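Local coordinates for uroporphyrinogen-III C-methyltransferase (Pseudomonas denitrificans, PDB 1S4D), which catalyses the two successive S-adenosyl-L-methionine-dependent methylations, at C-2 and C-7, that convert uroporphyrinogen III into precorrin-2 on the routes to cobalamin and siroheme, at residues S16-G21 / A35-Q40; V43-A48 / V86-A91; K77-S82 / V117-P122. All blocks are in the same frame, centred on the assembly; numbering follows the deposited sequence. Where two conformers were deposited one is given.

Contact 1. Residues S16-G21 / A35-Q40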
loop_
_atom_site.group_PDB
_atom_site.type_symbol
_atom_site.label_atom_id
_atom_site.label_comp_id
_atom_site.label_asym_id
_atom_site.label_seq_id
_atom_site.Cartn_x
_atom_site.Cartn_y
_atom_site.Cartn_z
ATOM N N SER B 16 2.691 20.627 15.347
ATOM C CA SER B 16 2.184 20.002 14.141
ATOM C C SER B 16 1.802 18.547 14.375
ATOM O O SER B 16 2.165 17.957 15.386
ATOM C CB SER B 16 3.153 20.179 12.967
ATOM O OG SER B 16 4.364 19.516 13.208
ATOM N N VAL B 17 1.032 17.989 13.452
ATOM C CA VAL B 17 0.616 16.600 13.557
ATOM C C VAL B 17 1.095 15.784 12.340
ATOM O O VAL B 17 0.877 16.179 11.179
ATOM C CB VAL B 17 -0.917 16.490 13.713
ATOM C CG1 VAL B 17 -1.333 15.039 13.858
ATOM C CG2 VAL B 17 -1.428 17.362 14.901
ATOM N N TRP B 18 1.779 14.674 12.607
ATOM C CA TRP B 18 2.017 13.692 11.567
ATOM C C TRP B 18 0.986 12.549 11.673
ATOM O O TRP B 18 0.790 11.957 12.755
ATOM C CB TRP B 18 3.433 13.151 11.668
ATOM C CG TRP B 18 4.502 14.147 11.360
ATOM C CD1 TRP B 18 4.388 15.515 11.353
ATOM C CD2 TRP B 18 5.849 13.864 10.979
ATOM N NE1 TRP B 18 5.583 16.097 11.001
ATOM C CE2 TRP B 18 6.500 15.109 10.768
ATOM C CE3 TRP B 18 6.578 12.682 10.778
ATOM C CZ2 TRP B 18 7.833 15.206 10.380
ATOM C CZ3 TRP B 18 7.913 12.781 10.407
ATOM C CH2 TRP B 18 8.523 14.041 10.215
ATOM N N LEU B 19 0.310 12.271 10.559
ATOM C CA LEU B 19 -0.485 11.056 10.406
ATOM C C LEU B 19 0.455 10.001 9.812
ATOM O O LEU B 19 0.895 10.127 8.673
ATOM C CB LEU B 19 -1.679 11.318 9.495
ATOM C CG LEU B 19 -2.803 12.224 10.047
ATOM C CD1 LEU B 19 -2.305 13.576 10.366
ATOM C CD2 LEU B 19 -3.906 12.398 9.050
ATOM N N VAL B 20 0.781 8.986 10.609
ATOM C CA VAL B 20 1.828 8.017 10.310
ATOM C C VAL B 20 1.249 6.600 10.303
ATOM O O VAL B 20 0.546 6.181 11.269
ATOM C CB VAL B 20 2.936 8.063 11.389
ATOM C CG1 VAL B 20 4.008 7.049 11.107
ATOM C CG2 VAL B 20 3.547 9.450 11.497
ATOM N N GLY B 21 1.537 5.868 9.217
ATOM C CA GLY B 21 1.150 4.476 9.119
ATOM C C GLY B 21 2.106 3.654 9.961
ATOM O O GLY B 21 3.317 3.837 9.862
ATOM N N ALA B 35 9.682 5.675 12.010
ATOM C CA ALA B 35 10.645 5.441 13.102
ATOM C C ALA B 35 11.244 6.764 13.595
ATOM O O ALA B 35 11.366 7.012 14.792
ATOM C CB ALA B 35 11.743 4.503 12.640
ATOM N N ASN B 36 11.596 7.631 12.651
ATOM C CA ASN B 36 11.992 8.983 13.002
ATOM C C ASN B 36 10.904 9.776 13.760
ATOM O O ASN B 36 11.204 10.378 14.784
ATOM C CB ASN B 36 12.529 9.744 11.786
ATOM C CG ASN B 36 13.380 10.921 12.188
ATOM O OD1 ASN B 36 14.177 10.838 13.128
ATOM N ND2 ASN B 36 13.194 12.039 11.507
ATOM N N ALA B 37 9.656 9.758 13.294
ATOM C CA ALA B 37 8.556 10.391 14.053
ATOM C C ALA B 37 8.471 9.863 15.488
ATOM O O ALA B 37 8.549 10.630 16.448
ATOM C CB ALA B 37 7.225 10.208 13.355
ATOM N N LEU B 38 8.335 8.545 15.619
ATOM C CA LEU B 38 8.251 7.881 16.915
ATOM C C LEU B 38 9.289 8.384 17.920
ATOM O O LEU B 38 8.968 8.601 19.088
ATOM C CB LEU B 38 8.404 6.380 16.723
ATOM C CG LEU B 38 7.181 5.466 16.820
ATOM C CD1 LEU B 38 5.904 6.233 17.066
ATOM C CD2 LEU B 38 7.062 4.545 15.587
ATOM N N ARG B 39 10.522 8.586 17.451
ATOM C CA ARG B 39 11.640 8.935 18.325
ATOM C C ARG B 39 11.573 10.391 18.760
ATOM O O ARG B 39 12.181 10.769 19.746
ATOM C CB ARG B 39 13.001 8.526 17.692
ATOM C CG ARG B 39 14.006 9.645 17.364
ATOM C CD ARG B 39 15.086 9.279 16.324
ATOM N NE ARG B 39 15.748 7.997 16.616
ATOM C CZ ARG B 39 16.892 7.849 17.311
ATOM N NH1 ARG B 39 17.546 8.901 17.816
ATOM N NH2 ARG B 39 17.384 6.630 17.508
ATOM N N GLN B 40 10.789 11.189 18.045
ATOM C CA GLN B 40 10.693 12.627 18.306
ATOM C C GLN B 40 9.427 13.034 19.044
ATOM O O GLN B 40 9.404 14.069 19.711
ATOM C CB GLN B 40 10.757 13.408 17.001
ATOM C CG GLN B 40 12.151 13.692 16.540
ATOM C CD GLN B 40 12.207 14.250 15.130
ATOM O OE1 GLN B 40 12.811 13.646 14.260
ATOM N NE2 GLN B 40 11.587 15.398 14.905
#
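Trp18 brings the six-membered part of its indole up to the methyl of Ala37, the residue through which the helix segment 35-40 meets the strand segment 16-21. The nearest ring atom is Trp18 CE3, 3.6 Å from Ala37 CB, with Trp18 CZ3 at 4.0 Å from the same Ala37 CB, so the methyl meets the CE3-CZ3 bond of the benzo ring. The methyl comes in obliquely to the ring plane. The first torsion of Trp18, with CG anti to the carbonyl carbon and beside the backbone N (chi1 -67°), directs the indole toward the helix. Two residues further along the strand, Val20 also points at the helix and offers its CG2 branch to Ala37 CB at 4.2 Å. One small methyl is therefore met by both strand residues that point at the helix. The CA atoms of Trp18 and Ala37 are 7.7 Å apart, a close approach made with alanine on the helix side.

The surroundings continue this apolar layer. Leu96 of the neighbouring strand 94-99 touches both Val20 and Ala37, while Val126 of strand 123-126 packs on both Trp18 and Val20. Arg124 adds a cation-pi interaction to the Trp18 ring, and Val17 and Leu19, on the other face of the sheet, turn to helix 109-118 instead.

Helix 32-40 is the connection of a beta-alpha-beta crossover from strand 16-21 to strand 43-46, with strand 94-99 lying between the two in the parallel sheet. No hydrogen bond crosses from one segment to the other. With 146 Å² buried and all three touching residues shielded from solvent, the helix is held to the strand here by dispersion and exclusion of water, a contact that depends on fit of shape and not on bond direction.

Contact 2. Residues V43-A48 / V86-A91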
loop_
_atom_site.group_PDB
_atom_site.type_symbol
_atom_site.label_atom_id
_atom_site.label_comp_id
_atom_site.label_asym_id
_atom_site.label_seq_id
_atom_site.Cartn_x
_atom_site.Cartn_y
_atom_site.Cartn_z
ATOM N N VAL B 43 3.756 13.133 22.027
ATOM C CA VAL B 43 2.578 12.339 22.310
ATOM C C VAL B 43 2.223 11.480 21.094
ATOM O O VAL B 43 2.297 11.926 19.959
ATOM C CB VAL B 43 1.399 13.227 22.875
ATOM C CG1 VAL B 43 1.014 14.350 21.921
ATOM C CG2 VAL B 43 0.200 12.386 23.275
ATOM N N ILE B 44 1.905 10.221 21.348
ATOM C CA ILE B 44 1.618 9.258 20.295
ATOM C C ILE B 44 0.198 8.783 20.519
ATOM O O ILE B 44 -0.084 8.031 21.478
ATOM C CB ILE B 44 2.611 8.072 20.355
ATOM C CG1 ILE B 44 4.030 8.564 20.087
ATOM C CG2 ILE B 44 2.247 6.986 19.342
ATOM C CD1 ILE B 44 5.073 7.554 20.355
ATOM N N VAL B 45 -0.704 9.268 19.668
ATOM C CA VAL B 45 -2.097 8.868 19.722
ATOM C C VAL B 45 -2.227 7.722 18.741
ATOM O O VAL B 45 -2.043 7.893 17.526
ATOM C CB VAL B 45 -3.007 10.044 19.366
ATOM C CG1 VAL B 45 -4.484 9.654 19.426
ATOM C CG2 VAL B 45 -2.733 11.192 20.305
ATOM N N HIS B 46 -2.505 6.541 19.273
ATOM C CA HIS B 46 -2.453 5.327 18.472
ATOM C C HIS B 46 -3.737 4.480 18.496
ATOM O O HIS B 46 -4.573 4.626 19.372
ATOM C CB HIS B 46 -1.254 4.495 18.903
ATOM C CG HIS B 46 -1.413 3.901 20.260
ATOM N ND1 HIS B 46 -0.801 4.427 21.376
ATOM C CD2 HIS B 46 -2.130 2.833 20.689
ATOM C CE1 HIS B 46 -1.136 3.707 22.435
ATOM N NE2 HIS B 46 -1.947 2.741 22.045
ATOM N N ASP B 47 -3.862 3.602 17.501
ATOM C CA ASP B 47 -4.961 2.645 17.374
ATOM C C ASP B 47 -4.826 1.445 18.312
ATOM O O ASP B 47 -3.742 1.167 18.812
ATOM C CB ASP B 47 -4.960 2.096 15.953
ATOM C CG ASP B 47 -5.419 3.110 14.937
ATOM O OD1 ASP B 47 -5.169 2.888 13.723
ATOM O OD2 ASP B 47 -6.059 4.140 15.268
ATOM N N ALA B 48 -5.924 0.725 18.541
ATOM C CA ALA B 48 -5.838 -0.605 19.167
ATOM C C ALA B 48 -5.177 -1.487 18.136
ATOM O O ALA B 48 -4.320 -2.305 18.472
ATOM C CB ALA B 48 -7.206 -1.147 19.525
ATOM N N VAL B 86 -5.879 18.321 17.449
ATOM C CA VAL B 86 -5.825 19.763 17.382
ATOM C C VAL B 86 -5.472 20.345 18.760
ATOM O O VAL B 86 -4.699 21.295 18.851
ATOM C CB VAL B 86 -7.154 20.345 16.815
ATOM C CG1 VAL B 86 -7.238 21.880 16.989
ATOM C CG2 VAL B 86 -7.309 19.956 15.346
ATOM N N GLU B 87 -6.012 19.763 19.830
ATOM C CA GLU B 87 -5.784 20.317 21.161
ATOM C C GLU B 87 -4.311 20.142 21.566
ATOM O O GLU B 87 -3.679 21.072 22.077
ATOM C CB GLU B 87 -6.775 19.734 22.176
ATOM C CG GLU B 87 -6.385 19.870 23.634
ATOM C CD GLU B 87 -7.310 19.087 24.556
ATOM O OE1 GLU B 87 -8.240 19.708 25.108
ATOM O OE2 GLU B 87 -7.132 17.860 24.737
ATOM N N LEU B 88 -3.775 18.956 21.285
ATOM C CA LEU B 88 -2.368 18.624 21.507
ATOM C C LEU B 88 -1.408 19.515 20.737
ATOM O O LEU B 88 -0.393 19.958 21.284
ATOM C CB LEU B 88 -2.128 17.158 21.147
ATOM C CG LEU B 88 -2.815 16.194 22.123
ATOM C CD1 LEU B 88 -2.952 14.815 21.489
ATOM C CD2 LEU B 88 -2.084 16.134 23.480
ATOM N N ALA B 89 -1.738 19.770 19.472
ATOM C CA ALA B 89 -0.931 20.603 18.604
ATOM C C ALA B 89 -0.960 22.100 19.005
ATOM O O ALA B 89 0.087 22.753 19.105
ATOM C CB ALA B 89 -1.358 20.404 17.183
ATOM N N ARG B 90 -2.149 22.632 19.248
ATOM C CA ARG B 90 -2.290 24.004 19.724
ATOM C C ARG B 90 -1.517 24.273 21.034
ATOM O O ARG B 90 -1.103 25.389 21.298
ATOM C CB ARG B 90 -3.771 24.371 19.886
ATOM C CG ARG B 90 -4.485 24.610 18.574
ATOM C CD ARG B 90 -5.818 25.337 18.710
ATOM N NE ARG B 90 -6.287 25.815 17.408
ATOM C CZ ARG B 90 -7.562 25.935 17.067
ATOM N NH1 ARG B 90 -8.527 25.625 17.924
ATOM N NH2 ARG B 90 -7.876 26.363 15.855
ATOM N N ALA B 91 -1.314 23.240 21.841
ATOM C CA ALA B 91 -0.571 23.389 23.091
ATOM C C ALA B 91 0.964 23.276 22.917
ATOM O O ALA B 91 1.720 23.417 23.885
ATOM C CB ALA B 91 -1.085 22.397 24.123
#
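Val43 and Val45 on the strand both meet Leu88 of the helix, and every contact between segments 43-48 and 86-91 is apolar. Leu88 divides its two methyls between them. Its CD2 lies 3.9 Å from Val43 CG1, and its CD1 is 3.8 Å from Val45 CG2. Val43 CG1 also comes within 4.0 Å of Leu88 CD1, so this branch borders both ends of the leucine fork. In Val43 the methyl that does so sits between the backbone N and the carbonyl carbon (chi1 58°), and the side chain runs about perpendicular to that of Leu88. Val45 meets the leucine at a slant.

Polar interactions do not link the two segments. They lead elsewhere: Asp47 forms a salt bridge with Arg97 and accepts a hydrogen bond from the backbone N of Gly100, an S-adenosyl-L-homocysteine-binding residue. At the helix end, Leu88 O is bonded by Asn93 ND2.

Backbone bonds from Val43 and Val45 to Leu96 tie strand 43-46 to strand 94-99, and Ile44 bonds to Val63 and Glu65 on its other flank. Helix 78-90, which connects strand 63-66 to strand 94-99, covers the face carrying Val43 and Val45, with Leu88 also reaching Val95; Ile44 points to the opposite face, where helix 32-40 packs.

Contact 3. Residues K77-S82 / V117-P122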
loop_
_atom_site.group_PDB
_atom_site.type_symbol
_atom_site.label_atom_id
_atom_site.label_comp_id
_atom_site.label_asym_id
_atom_site.label_seq_id
_atom_site.Cartn_x
_atom_site.Cartn_y
_atom_site.Cartn_z
ATOM N N LYS B 77 -16.333 9.252 18.611
ATOM C CA LYS B 77 -16.464 9.386 17.166
ATOM C C LYS B 77 -15.128 9.916 16.641
ATOM O O LYS B 77 -14.313 10.442 17.406
ATOM C CB LYS B 77 -17.658 10.283 16.756
ATOM C CG LYS B 77 -17.816 10.541 15.202
ATOM C CD LYS B 77 -18.743 9.508 14.496
ATOM C CE LYS B 77 -18.028 8.717 13.411
ATOM N NZ LYS B 77 -17.145 7.704 14.035
ATOM N N GLN B 78 -14.906 9.746 15.342
ATOM C CA GLN B 78 -13.699 10.197 14.674
ATOM C C GLN B 78 -13.381 11.651 14.980
ATOM O O GLN B 78 -12.232 11.997 15.201
ATOM C CB GLN B 78 -13.850 9.992 13.161
ATOM C CG GLN B 78 -12.637 10.373 12.324
ATOM C CD GLN B 78 -11.358 9.809 12.892
ATOM O OE1 GLN B 78 -11.263 8.608 13.108
ATOM N NE2 GLN B 78 -10.382 10.671 13.153
ATOM N N ARG B 79 -14.415 12.488 14.996
ATOM C CA ARG B 79 -14.280 13.925 15.232
ATOM C C ARG B 79 -13.615 14.198 16.586
ATOM O O ARG B 79 -12.822 15.136 16.716
ATOM C CB ARG B 79 -15.657 14.614 15.127
ATOM C CG ARG B 79 -15.659 16.134 15.353
ATOM C CD ARG B 79 -15.355 16.983 14.112
ATOM N NE ARG B 79 -15.491 18.421 14.375
ATOM C CZ ARG B 79 -14.959 19.395 13.616
ATOM N NH1 ARG B 79 -15.139 20.677 13.948
ATOM N NH2 ARG B 79 -14.244 19.093 12.528
ATOM N N ASP B 80 -13.940 13.364 17.579
ATOM C CA ASP B 80 -13.399 13.513 18.916
ATOM C C ASP B 80 -11.906 13.290 18.877
ATOM O O ASP B 80 -11.160 14.039 19.482
ATOM C CB ASP B 80 -14.058 12.532 19.898
ATOM C CG ASP B 80 -15.419 13.007 20.385
ATOM O OD1 ASP B 80 -16.177 12.175 20.951
ATOM O OD2 ASP B 80 -15.815 14.183 20.238
ATOM N N ILE B 81 -11.476 12.258 18.161
ATOM C CA ILE B 81 -10.058 11.969 18.018
ATOM C C ILE B 81 -9.340 13.098 17.279
ATOM O O ILE B 81 -8.205 13.446 17.609
ATOM C CB ILE B 81 -9.856 10.629 17.294
ATOM C CG1 ILE B 81 -10.382 9.484 18.165
ATOM C CG2 ILE B 81 -8.369 10.416 16.907
ATOM C CD1 ILE B 81 -10.535 8.184 17.412
ATOM N N SER B 82 -10.009 13.665 16.287
ATOM C CA SER B 82 -9.422 14.721 15.484
ATOM C C SER B 82 -9.278 16.003 16.290
ATOM O O SER B 82 -8.254 16.681 16.194
ATOM C CB SER B 82 -10.246 14.976 14.226
ATOM O OG SER B 82 -10.219 13.856 13.368
ATOM N N VAL B 117 -6.594 20.874 8.968
ATOM C CA VAL B 117 -6.616 22.066 8.136
ATOM C C VAL B 117 -7.624 23.129 8.630
ATOM O O VAL B 117 -7.266 24.297 8.811
ATOM C CB VAL B 117 -6.854 21.714 6.660
ATOM C CG1 VAL B 117 -7.108 22.971 5.856
ATOM C CG2 VAL B 117 -5.658 20.962 6.112
ATOM N N GLU B 118 -8.865 22.702 8.862
ATOM C CA GLU B 118 -9.934 23.537 9.398
ATOM C C GLU B 118 -9.489 24.370 10.612
ATOM O O GLU B 118 -9.895 25.522 10.764
ATOM C CB GLU B 118 -11.118 22.618 9.753
ATOM C CG GLU B 118 -12.307 23.204 10.519
ATOM C CD GLU B 118 -13.207 22.096 11.065
ATOM O OE1 GLU B 118 -13.156 20.955 10.535
ATOM O OE2 GLU B 118 -13.958 22.335 12.037
ATOM N N HIS B 119 -8.646 23.792 11.461
ATOM C CA HIS B 119 -8.224 24.452 12.695
ATOM C C HIS B 119 -6.803 24.991 12.605
ATOM O O HIS B 119 -6.182 25.278 13.638
ATOM C CB HIS B 119 -8.346 23.511 13.891
ATOM C CG HIS B 119 -9.718 22.946 14.086
ATOM N ND1 HIS B 119 -10.612 23.464 15.000
ATOM C CD2 HIS B 119 -10.344 21.903 13.493
ATOM C CE1 HIS B 119 -11.735 22.770 14.956
ATOM N NE2 HIS B 119 -11.598 21.814 14.052
ATOM N N GLN B 120 -6.298 25.119 11.372
ATOM C CA GLN B 120 -5.013 25.798 11.096
ATOM C C GLN B 120 -3.789 25.050 11.668
ATOM O O GLN B 120 -2.795 25.666 12.061
ATOM C CB GLN B 120 -5.030 27.255 11.590
ATOM C CG GLN B 120 -6.179 28.092 11.079
ATOM C CD GLN B 120 -5.912 28.608 9.701
ATOM O OE1 GLN B 120 -6.229 27.939 8.722
ATOM N NE2 GLN B 120 -5.311 29.792 9.609
ATOM N N VAL B 121 -3.849 23.723 11.712
ATOM C CA VAL B 121 -2.723 22.953 12.234
ATOM C C VAL B 121 -1.962 22.310 11.070
ATOM O O VAL B 121 -2.560 21.579 10.287
ATOM C CB VAL B 121 -3.211 21.891 13.242
ATOM C CG1 VAL B 121 -2.085 20.985 13.684
ATOM C CG2 VAL B 121 -3.849 22.556 14.440
ATOM N N PRO B 122 -0.661 22.570 10.923
ATOM C CA PRO B 122 0.101 21.929 9.835
ATOM C C PRO B 122 0.267 20.446 10.108
ATOM O O PRO B 122 0.251 20.024 11.279
ATOM C CB PRO B 122 1.456 22.642 9.862
ATOM C CG PRO B 122 1.590 23.181 11.240
ATOM C CD PRO B 122 0.187 23.438 11.760
#
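Arg79 grips the carboxylate of Glu118 end-on with two nitrogens, one for each oxygen. NH1 of Arg79 donates to Glu118 OE2 at 2.8 Å and NH2 of Arg79 to Glu118 OE1 at 2.9 Å; both bonds are nearly straight, at 164° and 167°. The acceptors lie close to the guanidinium plane, and each oxygen is used on its syn side. With the two planes only 16° apart, the pair is almost coplanar, and the paired hydrogen bonds restrict their mutual rotation. Arg79 bends at chi2 to get there, whereas Glu118 stays extended beyond CG.

His119 adds a looser neighbour: its NE2 stands 3.7 Å from Arg79 NH1, which lies at the edge of the imidazole. One turn apart on helix 78-90, Gln78 NE2 donates to Ser82 OG at 3.2 Å and also to Glu112 OE2 of helix 109-118.

Gln120, with positive phi, is the C-prime residue of a Schellman motif, its N bonded to Val117 O while Val121 N reaches Leu116 O. The exposed salt bridge thus joins the start of helix 78-90 to the Schellman-capped end of helix 109-118, two neighbouring helices of the parallel alpha/beta domain.

In the fold
Contacts 1 and 2 are buried, contact 3 lies at the surface, and their chemistry follows suit: methyls and an indole between sheet and helices, a bidentate salt bridge between helices outside it. The first two reach one parallel sheet from opposite faces, and touch where Leu38 CD1 of helix 32-40 meets Ile44 CD1 at 3.6 Å, on the face away from Leu88. Contacts 2 and 3 share helix 78-90, whose later turns face the sheet in contact 2 and whose first turn meets helix 109-118 in contact 3. Val121 joins all three, packing on Val17 and Ala89. Together they describe a three-layer alpha/beta/alpha arrangement, with this salt bridge between two helices of one outer layer.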